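PDB 3R4S: botulinum neurotoxin type C1 from Clostridium botulinum, which blocks neurotransmitter release as a zinc protease toxin, its receptor-binding region probably docking on neuronal gangliosides through two sialic acid sites. Local coordinates for residues A[146-151]-A[162-167]; A[244-249]-A[288-293]; A[250-255]-A[426-431]. One frame throughout, in Å; residues are numbered along the deposited sequence.

Interaction 1: A[146-151]-A[162-167]; sequences KWFFVT and IYINGK
Phe149 and Thr151 pair through their backbones with Asn165 and Tyr163 in an antiparallel beta hairpin of the lectin-like N-terminal half of the receptor-binding region. Two backbone bonds join Thr151 to Tyr163, the shorter running 2.7 Å from Tyr163 N to Thr151 O. At the next such position Asn165 N donates to Phe149 O (2.8 Å), but the return bond comes from a side chain: Phe149 N gives its hydrogen to Asn165 OD1 at 2.9 Å, tilted 35° from the amide plane. Asn165 thus substitutes its side-chain carbonyl for a strand carbonyl just where its chain reverses through a type I' turn, Ile164 to Lys167, into strand 167-173.

Apolar contacts gather on the side of Val150 and Ile164. There Ile164 CD1 lies beside Val150 CG2 (3.9 Å) and meets Phe148 CD1 at 4.0 Å. Ile164 CG1 stands anti to its carbonyl carbon (chi1 -59°), and the bent chain beyond it brings the terminal methyl within reach of both neighbours. Helix 222-231 packs on the other side, against Phe149, Thr151 and Tyr163.

Water completes the polar network: one molecule donates to Trp147 O and accepts from Asn165 ND2, with the oxygen 3.1 Å from that nitrogen.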
loop_
_atom_site.group_PDB
_atom_site.type_symbol
_atom_site.label_atom_id
_atom_site.label_comp_id
_atom_site.label_asym_id
_atom_site.label_seq_id
_atom_site.Cartn_x
_atom_site.Cartn_y
_atom_site.Cartn_z
ATOM N N LYS A 146 -4.930 0.873 -0.054
ATOM C CA LYS A 146 -3.497 1.089 0.068
ATOM C C LYS A 146 -2.928 2.065 -0.957
ATOM O O LYS A 146 -3.477 2.250 -2.043
ATOM C CB LYS A 146 -2.762 -0.246 -0.017
ATOM C CG LYS A 146 -2.847 -0.915 -1.364
ATOM C CD LYS A 146 -2.411 -2.392 -1.252
ATOM C CE LYS A 146 -3.429 -3.224 -0.469
ATOM N NZ LYS A 146 -3.073 -4.686 -0.416
ATOM N N TRP A 147 -1.826 2.703 -0.590
ATOM C CA TRP A 147 -1.103 3.548 -1.528
ATOM C C TRP A 147 -0.694 2.718 -2.737
ATOM O O TRP A 147 -0.226 1.584 -2.586
ATOM C CB TRP A 147 0.157 4.105 -0.873
ATOM C CG TRP A 147 -0.067 5.320 -0.029
ATOM C CD1 TRP A 147 -0.043 5.394 1.340
ATOM C CD2 TRP A 147 -0.320 6.651 -0.502
ATOM N NE1 TRP A 147 -0.277 6.695 1.749
ATOM C CE2 TRP A 147 -0.439 7.487 0.637
ATOM C CE3 TRP A 147 -0.458 7.218 -1.778
ATOM C CZ2 TRP A 147 -0.688 8.865 0.536
ATOM C CZ3 TRP A 147 -0.706 8.597 -1.880
ATOM C CH2 TRP A 147 -0.824 9.399 -0.728
ATOM N N PHE A 148 -0.879 3.272 -3.932
ATOM C CA PHE A 148 -0.264 2.701 -5.120
ATOM C C PHE A 148 0.219 3.802 -6.065
ATOM O O PHE A 148 -0.227 4.943 -5.990
ATOM C CB PHE A 148 -1.185 1.693 -5.833
ATOM C CG PHE A 148 -2.528 2.255 -6.279
ATOM C CD1 PHE A 148 -2.773 2.532 -7.618
ATOM C CD2 PHE A 148 -3.563 2.445 -5.365
ATOM C CE1 PHE A 148 -4.027 3.015 -8.046
ATOM C CE2 PHE A 148 -4.811 2.927 -5.775
ATOM C CZ PHE A 148 -5.046 3.205 -7.125
ATOM N N PHE A 149 1.162 3.446 -6.926
ATOM C CA PHE A 149 1.792 4.397 -7.827
ATOM C C PHE A 149 1.275 4.180 -9.244
ATOM O O PHE A 149 1.492 3.132 -9.847
ATOM C CB PHE A 149 3.311 4.217 -7.803
ATOM C CG PHE A 149 4.049 5.230 -8.625
ATOM C CD1 PHE A 149 3.932 6.588 -8.339
ATOM C CD2 PHE A 149 4.854 4.839 -9.685
ATOM C CE1 PHE A 149 4.622 7.545 -9.096
ATOM C CE2 PHE A 149 5.542 5.791 -10.451
ATOM C CZ PHE A 149 5.428 7.142 -10.151
ATOM N N VAL A 150 0.572 5.170 -9.762
ATOM C CA VAL A 150 0.022 5.099 -11.105
ATOM C C VAL A 150 0.973 5.737 -12.105
ATOM O O VAL A 150 1.607 6.766 -11.832
ATOM C CB VAL A 150 -1.318 5.824 -11.174
ATOM C CG1 VAL A 150 -1.759 6.011 -12.631
ATOM C CG2 VAL A 150 -2.390 5.051 -10.360
ATOM N N THR A 151 1.099 5.117 -13.265
ATOM C CA THR A 151 1.746 5.800 -14.373
ATOM C C THR A 151 0.990 5.475 -15.642
ATOM O O THR A 151 0.821 4.306 -15.996
ATOM C CB THR A 151 3.215 5.405 -14.522
ATOM O OG1 THR A 151 3.838 5.418 -13.230
ATOM C CG2 THR A 151 3.932 6.379 -15.458
ATOM N N ILE A 162 -1.183 1.813 -18.944
ATOM C CA ILE A 162 -1.226 2.166 -17.545
ATOM C C ILE A 162 -0.407 1.150 -16.763
ATOM O O ILE A 162 -0.498 -0.055 -17.005
ATOM C CB ILE A 162 -2.670 2.321 -17.005
ATOM C CG1 ILE A 162 -2.631 2.679 -15.516
ATOM C CG2 ILE A 162 -3.479 1.033 -17.211
ATOM C CD1 ILE A 162 -3.957 3.225 -15.006
ATOM N N TYR A 163 0.435 1.665 -15.871
ATOM C CA TYR A 163 1.238 0.855 -14.975
ATOM C C TYR A 163 0.813 1.081 -13.527
ATOM O O TYR A 163 0.365 2.165 -13.159
ATOM C CB TYR A 163 2.711 1.245 -15.076
ATOM C CG TYR A 163 3.362 1.170 -16.443
ATOM C CD1 TYR A 163 4.409 0.280 -16.685
ATOM C CD2 TYR A 163 2.976 2.015 -17.472
ATOM C CE1 TYR A 163 5.043 0.219 -17.929
ATOM C CE2 TYR A 163 3.601 1.958 -18.727
ATOM C CZ TYR A 163 4.632 1.063 -18.942
ATOM O OH TYR A 163 5.256 1.008 -20.172
ATOM N N ILE A 164 0.993 0.059 -12.702
ATOM C CA ILE A 164 0.703 0.158 -11.285
ATOM C C ILE A 164 1.947 -0.352 -10.568
ATOM O O ILE A 164 2.440 -1.440 -10.865
ATOM C CB ILE A 164 -0.547 -0.669 -10.912
ATOM C CG1 ILE A 164 -1.757 -0.174 -11.703
ATOM C CG2 ILE A 164 -0.831 -0.616 -9.402
ATOM C CD1 ILE A 164 -2.174 1.259 -11.360
ATOM N N ASN A 165 2.488 0.472 -9.677
ATOM C CA ASN A 165 3.718 0.148 -8.975
ATOM C C ASN A 165 4.808 -0.340 -9.922
ATOM O O ASN A 165 5.510 -1.311 -9.641
ATOM C CB ASN A 165 3.433 -0.858 -7.856
ATOM C CG ASN A 165 2.415 -0.328 -6.857
ATOM O OD1 ASN A 165 2.426 0.866 -6.523
ATOM N ND2 ASN A 165 1.534 -1.209 -6.365
ATOM N N GLY A 166 4.942 0.353 -11.050
ATOM C CA GLY A 166 6.010 0.076 -11.992
ATOM C C GLY A 166 5.771 -1.103 -12.919
ATOM O O GLY A 166 6.648 -1.463 -13.693
ATOM N N LYS A 167 4.597 -1.718 -12.830
ATOM C CA LYS A 167 4.280 -2.872 -13.661
ATOM C C LYS A 167 3.168 -2.549 -14.649
ATOM O O LYS A 167 2.098 -2.075 -14.256
ATOM C CB LYS A 167 3.832 -4.053 -12.796
ATOM C CG LYS A 167 4.884 -5.133 -12.611
ATOM C CD LYS A 167 5.964 -4.702 -11.647
ATOM C CE LYS A 167 6.978 -5.817 -11.458
ATOM N NZ LYS A 167 6.308 -7.122 -11.194
HETATM O O HOH W 1 -0.247 -0.788 -3.839
HETATM O O HOH W 2 3.476 2.797 -12.051
#

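Interaction 2: A[244-249]-A[288-293]; sequences NDLRYN and IIIKRI. With SIA (N-acetyl-alpha-neuraminic acid), chain D.
Tyr248 lays one ring face against the aliphatic part of Arg292, whose CB sits almost exactly over the middle of the ring, 3.4 Å from the centroid and only 10° off the normal. This unusually centred CH-pi contact continues outward, with Arg292 CG near CZ and CD near CE2 of the ring. The guanidinium does not stack, its plane standing 76° from that of the tyrosine. Arg292 CG is anti to the backbone N, which carries the chain across the ring, while Asp306 holds the Tyr248 hydroxyl by a hydrogen bond.

Ile290 packs beside the ring through two branches. Its CG2 touches Tyr248 CD1 at 3.6 Å, and CD1 at the end of its other branch reaches Leu246 CD2 at 3.8 Å.

Polar contacts centre on Asn249. Its backbone N makes a nearly straight bond to Ile290 O (2.9 Å), and its OD1 accepts from Lys291 NZ at 2.7 Å, the ammonium approaching from above the amide plane. A water also donates to OD1 and accepts from Arg292 N, so two donors grip this oxygen. Lys291 folds back at chi2 and chi3 to make the bond; its CE remains 3.9 Å from the sialic acid carboxylate oxygen O1A.

Residues 246-249 cross 289-292 with end-to-end directions 94° apart, beside the sialic acid pocket of the beta-trefoil half, to which Lys291 belongs, with Tyr309, Asn320, Gln346 and Thr347 around N-acetyl-alpha-neuraminic acid.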
loop_
_atom_site.group_PDB
_atom_site.type_symbol
_atom_site.label_atom_id
_atom_site.label_comp_id
_atom_site.label_asym_id
_atom_site.label_seq_id
_atom_site.Cartn_x
_atom_site.Cartn_y
_atom_site.Cartn_z
ATOM N N ASN A 244 1.539 3.016 4.490
ATOM C CA ASN A 244 2.103 4.067 5.329
ATOM C C ASN A 244 3.273 3.515 6.149
ATOM O O ASN A 244 3.372 2.302 6.347
ATOM C CB ASN A 244 1.016 4.686 6.220
ATOM C CG ASN A 244 0.053 5.572 5.427
ATOM O OD1 ASN A 244 0.478 6.377 4.595
ATOM N ND2 ASN A 244 -1.240 5.421 5.677
ATOM N N ASP A 245 4.172 4.391 6.593
ATOM C CA ASP A 245 5.338 3.967 7.356
ATOM C C ASP A 245 4.943 3.123 8.565
ATOM O O ASP A 245 4.120 3.535 9.380
ATOM C CB ASP A 245 6.160 5.170 7.842
ATOM C CG ASP A 245 6.857 5.904 6.709
ATOM O OD1 ASP A 245 6.863 5.394 5.564
ATOM O OD2 ASP A 245 7.393 7.006 6.965
ATOM N N LEU A 246 5.562 1.954 8.692
ATOM C CA LEU A 246 5.383 1.123 9.881
ATOM C C LEU A 246 6.023 1.780 11.120
ATOM O O LEU A 246 7.135 2.312 11.045
ATOM C CB LEU A 246 5.969 -0.271 9.651
ATOM C CG LEU A 246 5.541 -1.318 10.685
ATOM C CD1 LEU A 246 4.030 -1.594 10.556
ATOM C CD2 LEU A 246 6.359 -2.608 10.505
ATOM N N ARG A 247 5.319 1.729 12.250
ATOM C CA ARG A 247 5.732 2.431 13.467
ATOM C C ARG A 247 5.909 1.505 14.667
ATOM O O ARG A 247 5.155 0.539 14.832
ATOM C CB ARG A 247 4.681 3.481 13.839
ATOM C CG ARG A 247 4.519 4.586 12.807
ATOM C CD ARG A 247 5.680 5.560 12.893
ATOM N NE ARG A 247 5.483 6.710 12.013
ATOM C CZ ARG A 247 6.189 7.835 12.086
ATOM N NH1 ARG A 247 7.138 7.970 13.008
ATOM N NH2 ARG A 247 5.946 8.827 11.241
ATOM N N TYR A 248 6.899 1.815 15.502
ATOM C CA TYR A 248 7.030 1.207 16.825
ATOM C C TYR A 248 5.991 1.809 17.762
ATOM O O TYR A 248 5.504 2.915 17.522
ATOM C CB TYR A 248 8.427 1.464 17.407
ATOM C CG TYR A 248 9.540 0.756 16.671
ATOM C CD1 TYR A 248 9.721 -0.619 16.802
ATOM C CD2 TYR A 248 10.405 1.458 15.845
ATOM C CE1 TYR A 248 10.734 -1.275 16.136
ATOM C CE2 TYR A 248 11.431 0.809 15.161
ATOM C CZ TYR A 248 11.590 -0.560 15.311
ATOM O OH TYR A 248 12.602 -1.220 14.638
ATOM N N ASN A 249 5.653 1.078 18.821
ATOM C CA ASN A 249 4.762 1.581 19.864
ATOM C C ASN A 249 3.361 1.895 19.365
ATOM O O ASN A 249 2.702 2.809 19.862
ATOM C CB ASN A 249 5.343 2.829 20.528
ATOM C CG ASN A 249 6.758 2.624 21.017
ATOM O OD1 ASN A 249 7.163 1.511 21.362
ATOM N ND2 ASN A 249 7.526 3.701 21.042
ATOM N N ILE A 288 -0.868 -6.607 18.149
ATOM C CA ILE A 288 0.512 -6.558 18.619
ATOM C C ILE A 288 1.014 -5.127 18.617
ATOM O O ILE A 288 0.470 -4.259 17.925
ATOM C CB ILE A 288 1.471 -7.440 17.771
ATOM C CG1 ILE A 288 1.569 -6.929 16.341
ATOM C CG2 ILE A 288 1.023 -8.909 17.780
ATOM C CD1 ILE A 288 2.530 -5.772 16.142
ATOM N N ILE A 289 2.056 -4.888 19.402
ATOM C CA ILE A 289 2.772 -3.631 19.363
ATOM C C ILE A 289 4.231 -3.994 19.146
ATOM O O ILE A 289 4.743 -4.905 19.796
ATOM C CB ILE A 289 2.624 -2.852 20.690
ATOM C CG1 ILE A 289 1.162 -2.447 20.901
ATOM C CG2 ILE A 289 3.544 -1.637 20.696
ATOM C CD1 ILE A 289 0.906 -1.712 22.213
ATOM N N ILE A 290 4.888 -3.296 18.227
ATOM C CA ILE A 290 6.284 -3.566 17.904
ATOM C C ILE A 290 7.194 -2.708 18.769
ATOM O O ILE A 290 6.983 -1.503 18.880
ATOM C CB ILE A 290 6.572 -3.255 16.414
ATOM C CG1 ILE A 290 5.506 -3.899 15.515
ATOM C CG2 ILE A 290 7.969 -3.720 16.022
ATOM C CD1 ILE A 290 5.583 -3.478 14.070
ATOM N N LYS A 291 8.204 -3.320 19.380
ATOM C CA LYS A 291 9.121 -2.572 20.247
ATOM C C LYS A 291 10.540 -2.624 19.703
ATOM O O LYS A 291 11.045 -3.693 19.354
ATOM C CB LYS A 291 9.112 -3.127 21.677
ATOM C CG LYS A 291 7.726 -3.301 22.265
ATOM C CD LYS A 291 7.017 -1.969 22.470
ATOM C CE LYS A 291 7.727 -1.105 23.514
ATOM N NZ LYS A 291 7.001 0.197 23.741
ATOM N N ARG A 292 11.196 -1.474 19.667
ATOM C CA ARG A 292 12.537 -1.391 19.106
ATOM C C ARG A 292 13.633 -1.808 20.089
ATOM O O ARG A 292 13.618 -1.435 21.258
ATOM C CB ARG A 292 12.812 0.024 18.601
ATOM C CG ARG A 292 14.134 0.166 17.825
ATOM C CD ARG A 292 14.345 1.612 17.341
ATOM N NE ARG A 292 14.442 2.528 18.471
ATOM C CZ ARG A 292 13.851 3.719 18.542
ATOM N NH1 ARG A 292 13.100 4.168 17.540
ATOM N NH2 ARG A 292 14.010 4.464 19.627
ATOM N N ILE A 293 14.584 -2.591 19.599
ATOM C CA ILE A 293 15.789 -2.909 20.351
ATOM C C ILE A 293 16.951 -2.139 19.738
ATOM O O ILE A 293 17.709 -1.479 20.444
ATOM C CB ILE A 293 16.095 -4.412 20.316
ATOM C CG1 ILE A 293 15.090 -5.182 21.184
ATOM C CG2 ILE A 293 17.520 -4.680 20.789
ATOM C CD1 ILE A 293 15.216 -6.685 21.045
HETATM C C1 SIA D . 7.479 -3.003 26.946
HETATM C C2 SIA D . 8.617 -2.526 27.821
HETATM C C3 SIA D . 8.104 -1.814 29.074
HETATM C C4 SIA D . 7.587 -2.757 30.146
HETATM C C5 SIA D . 8.574 -3.885 30.380
HETATM C C6 SIA D . 8.853 -4.578 29.051
HETATM C C7 SIA D . 9.787 -5.778 29.175
HETATM C C8 SIA D . 10.035 -6.397 27.801
HETATM C C9 SIA D . 10.735 -7.746 27.929
HETATM C C10 SIA D . 8.332 -5.231 32.375
HETATM C C11 SIA D . 7.506 -6.237 33.134
HETATM N N5 SIA D . 7.849 -4.848 31.190
HETATM O O1A SIA D . 7.710 -3.944 26.141
HETATM O O1B SIA D . 6.357 -2.448 27.037
HETATM O O2 SIA D . 9.400 -1.612 27.044
HETATM O O4 SIA D . 7.407 -2.037 31.369
HETATM O O6 SIA D . 9.444 -3.646 28.144
HETATM O O7 SIA D . 11.042 -5.349 29.719
HETATM O O8 SIA D . 8.791 -6.552 27.091
HETATM O O9 SIA D . 9.771 -8.687 28.410
HETATM O O10 SIA D . 9.386 -4.791 32.813
HETATM O O HOH W 3 4.124 -0.920 16.750
HETATM O O HOH W 4 9.858 0.892 20.795
#

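Interaction 3: A[250-255]-A[426-431]; sequences KEYYMV and FVPVSE
Phe426 faces Tyr252 and Met254 where strand 424-428, close to the end of the chain, pairs antiparallel with 251-256, the first strand of the beta-trefoil. The two strands thereby bring together the beginning and end of that fold. Phe426 CB lies over the Tyr252 ring, 4.2 Å from its centroid, and the phenyl ring turns an edge toward the same face in an offset edge-to-face pair with planes at 67°. Beyond it, Phe426 CE1 meets Met254 CG at 3.7 Å and the sulfur obliquely, a Met-aromatic contact. Met254 CG is anti to its backbone N (chi1 -175°), which with the extended chain lays the thioether alongside the phenylalanine. Ile288 and Ile371 pack around this pair, and Tyr252 is anchored at its other end by a hydrogen bond between its hydroxyl and Arg247 N.

Val427 supplies the hydrogen-bonded pair. Its N and O each bond Tyr253, N to O and O to N, both at 2.8 Å, while its side chain lies beside that of Tyr253 on the sheet face away from Phe426.

Pro428 has no N-H to donate. It presents its N near the plane of the Tyr252 ring, at the edge, and its CB approaches Tyr252 CE1.

Val429 leaves the strand, its N making a weak 3.5 Å bond to Glu251 O. A water bridges the same two atoms, donating to Glu251 O and accepting from Val429 N and Lys250 NZ. Val429 CG2 makes a CH-pi contact over one face of the Tyr253 ring, displaced toward the rim, 3.9 Å from CE2.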
loop_
_atom_site.group_PDB
_atom_site.type_symbol
_atom_site.label_atom_id
_atom_site.label_comp_id
_atom_site.label_asym_id
_atom_site.label_seq_id
_atom_site.Cartn_x
_atom_site.Cartn_y
_atom_site.Cartn_z
ATOM N N LYS A 250 2.898 1.136 18.384
ATOM C CA LYS A 250 1.590 1.388 17.810
ATOM C C LYS A 250 0.909 0.057 17.563
ATOM O O LYS A 250 1.533 -0.890 17.086
ATOM C CB LYS A 250 1.730 2.204 16.519
ATOM C CG LYS A 250 0.464 2.326 15.680
ATOM C CD LYS A 250 0.707 3.199 14.440
ATOM C CE LYS A 250 -0.531 3.273 13.537
ATOM N NZ LYS A 250 -1.677 3.971 14.194
ATOM N N GLU A 251 -0.369 -0.016 17.911
ATOM C CA GLU A 251 -1.144 -1.241 17.784
ATOM C C GLU A 251 -1.380 -1.639 16.339
ATOM O O GLU A 251 -1.833 -0.823 15.541
ATOM C CB GLU A 251 -2.507 -1.074 18.462
ATOM C CG GLU A 251 -2.452 -0.971 19.973
ATOM C CD GLU A 251 -3.841 -1.034 20.596
ATOM O OE1 GLU A 251 -4.773 -0.366 20.087
ATOM O OE2 GLU A 251 -3.997 -1.762 21.594
ATOM N N TYR A 252 -1.102 -2.901 16.013
ATOM C CA TYR A 252 -1.442 -3.434 14.692
ATOM C C TYR A 252 -2.172 -4.759 14.788
ATOM O O TYR A 252 -1.992 -5.515 15.752
ATOM C CB TYR A 252 -0.188 -3.644 13.837
ATOM C CG TYR A 252 0.519 -2.370 13.417
ATOM C CD1 TYR A 252 0.027 -1.577 12.374
ATOM C CD2 TYR A 252 1.682 -1.968 14.052
ATOM C CE1 TYR A 252 0.688 -0.401 11.980
ATOM C CE2 TYR A 252 2.344 -0.798 13.675
ATOM C CZ TYR A 252 1.849 -0.026 12.636
ATOM O OH TYR A 252 2.517 1.130 12.279
ATOM N N TYR A 253 -3.000 -5.036 13.786
ATOM C CA TYR A 253 -3.409 -6.400 13.515
ATOM C C TYR A 253 -2.358 -7.043 12.604
ATOM O O TYR A 253 -2.116 -6.590 11.474
ATOM C CB TYR A 253 -4.768 -6.446 12.840
ATOM C CG TYR A 253 -5.921 -6.024 13.718
ATOM C CD1 TYR A 253 -6.258 -6.762 14.845
ATOM C CD2 TYR A 253 -6.707 -4.921 13.390
ATOM C CE1 TYR A 253 -7.326 -6.404 15.644
ATOM C CE2 TYR A 253 -7.785 -4.552 14.180
ATOM C CZ TYR A 253 -8.090 -5.305 15.305
ATOM O OH TYR A 253 -9.153 -4.954 16.098
ATOM N N MET A 254 -1.732 -8.096 13.110
ATOM C CA MET A 254 -0.683 -8.788 12.387
ATOM C C MET A 254 -1.326 -9.900 11.583
ATOM O O MET A 254 -2.077 -10.708 12.133
ATOM C CB MET A 254 0.330 -9.349 13.381
ATOM C CG MET A 254 1.554 -10.003 12.759
ATOM S SD MET A 254 2.791 -10.393 14.015
ATOM C CE MET A 254 3.944 -11.387 13.048
ATOM N N VAL A 255 -1.043 -9.943 10.285
ATOM C CA VAL A 255 -1.651 -10.945 9.416
ATOM C C VAL A 255 -0.609 -11.652 8.565
ATOM O O VAL A 255 0.442 -11.094 8.228
ATOM C CB VAL A 255 -2.702 -10.325 8.477
ATOM C CG1 VAL A 255 -3.887 -9.797 9.274
ATOM C CG2 VAL A 255 -2.080 -9.208 7.642
ATOM N N PHE A 426 0.879 -5.719 8.531
ATOM C CA PHE A 426 0.476 -5.071 9.767
ATOM C C PHE A 426 -0.594 -4.047 9.483
ATOM O O PHE A 426 -0.304 -3.001 8.898
ATOM C CB PHE A 426 1.684 -4.391 10.419
ATOM C CG PHE A 426 2.722 -5.356 10.889
ATOM C CD1 PHE A 426 2.590 -5.985 12.120
ATOM C CD2 PHE A 426 3.810 -5.666 10.094
ATOM C CE1 PHE A 426 3.531 -6.907 12.561
ATOM C CE2 PHE A 426 4.766 -6.587 10.528
ATOM C CZ PHE A 426 4.630 -7.204 11.759
ATOM N N VAL A 427 -1.828 -4.352 9.886
ATOM C CA VAL A 427 -2.956 -3.453 9.659
ATOM C C VAL A 427 -3.176 -2.531 10.852
ATOM O O VAL A 427 -3.456 -2.994 11.952
ATOM C CB VAL A 427 -4.256 -4.215 9.400
ATOM C CG1 VAL A 427 -5.365 -3.236 9.071
ATOM C CG2 VAL A 427 -4.076 -5.217 8.273
ATOM N N PRO A 428 -3.065 -1.214 10.636
ATOM C CA PRO A 428 -3.251 -0.277 11.752
ATOM C C PRO A 428 -4.647 -0.393 12.356
ATOM O O PRO A 428 -5.626 -0.591 11.633
ATOM C CB PRO A 428 -3.062 1.102 11.100
ATOM C CG PRO A 428 -3.304 0.884 9.654
ATOM C CD PRO A 428 -2.825 -0.519 9.362
ATOM N N VAL A 429 -4.733 -0.279 13.677
ATOM C CA VAL A 429 -6.018 -0.339 14.359
ATOM C C VAL A 429 -6.647 1.044 14.324
ATOM O O VAL A 429 -6.026 2.020 14.748
ATOM C CB VAL A 429 -5.854 -0.791 15.828
ATOM C CG1 VAL A 429 -7.197 -0.838 16.518
ATOM C CG2 VAL A 429 -5.171 -2.146 15.889
ATOM N N SER A 430 -7.869 1.130 13.813
ATOM C CA SER A 430 -8.554 2.421 13.712
ATOM C C SER A 430 -8.921 2.989 15.087
ATOM O O SER A 430 -8.617 4.146 15.391
ATOM C CB SER A 430 -9.800 2.311 12.833
ATOM O OG SER A 430 -10.786 1.510 13.455
ATOM N N GLU A 431 -9.571 2.177 15.915
ATOM C CA GLU A 431 -9.913 2.592 17.273
ATOM C C GLU A 431 -8.664 2.732 18.144
ATOM O O GLU A 431 -7.953 3.735 18.073
ATOM C CB GLU A 431 -10.890 1.603 17.912
ATOM C CG GLU A 431 -11.259 1.939 19.350
ATOM C CD GLU A 431 -12.210 0.925 19.961
ATOM O OE1 GLU A 431 -12.994 0.307 19.204
ATOM O OE2 GLU A 431 -12.174 0.750 21.198
HETATM O O HOH W 5 -3.064 1.575 15.297
#

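Overall arrangement
The three contacts lie on both sides of the junction between two binding domains. Interaction 1 belongs to the lectin-like half, interactions 2 and 3 to the beta-trefoil, yet Trp147 NE1 reaches Asn244 OD1 at 3.0 Å, a probable hydrogen bond across the interface, although interactions 1 and 2 have centres about 26 Å apart. Interactions 2 and 3 are continuous, with centres about 10 Å apart: Tyr252 N probably bonds Ile288 O (2.8 Å), and Leu246 CD1 packs on Phe426 CB (3.7 Å). Interaction 2 supplies Lys291 to one sialic acid pocket; interaction 3 reaches neither sugar, its Glu251 and Tyr253 side chains lying about 11 Å from the first and about 13 Å from the second, respectively.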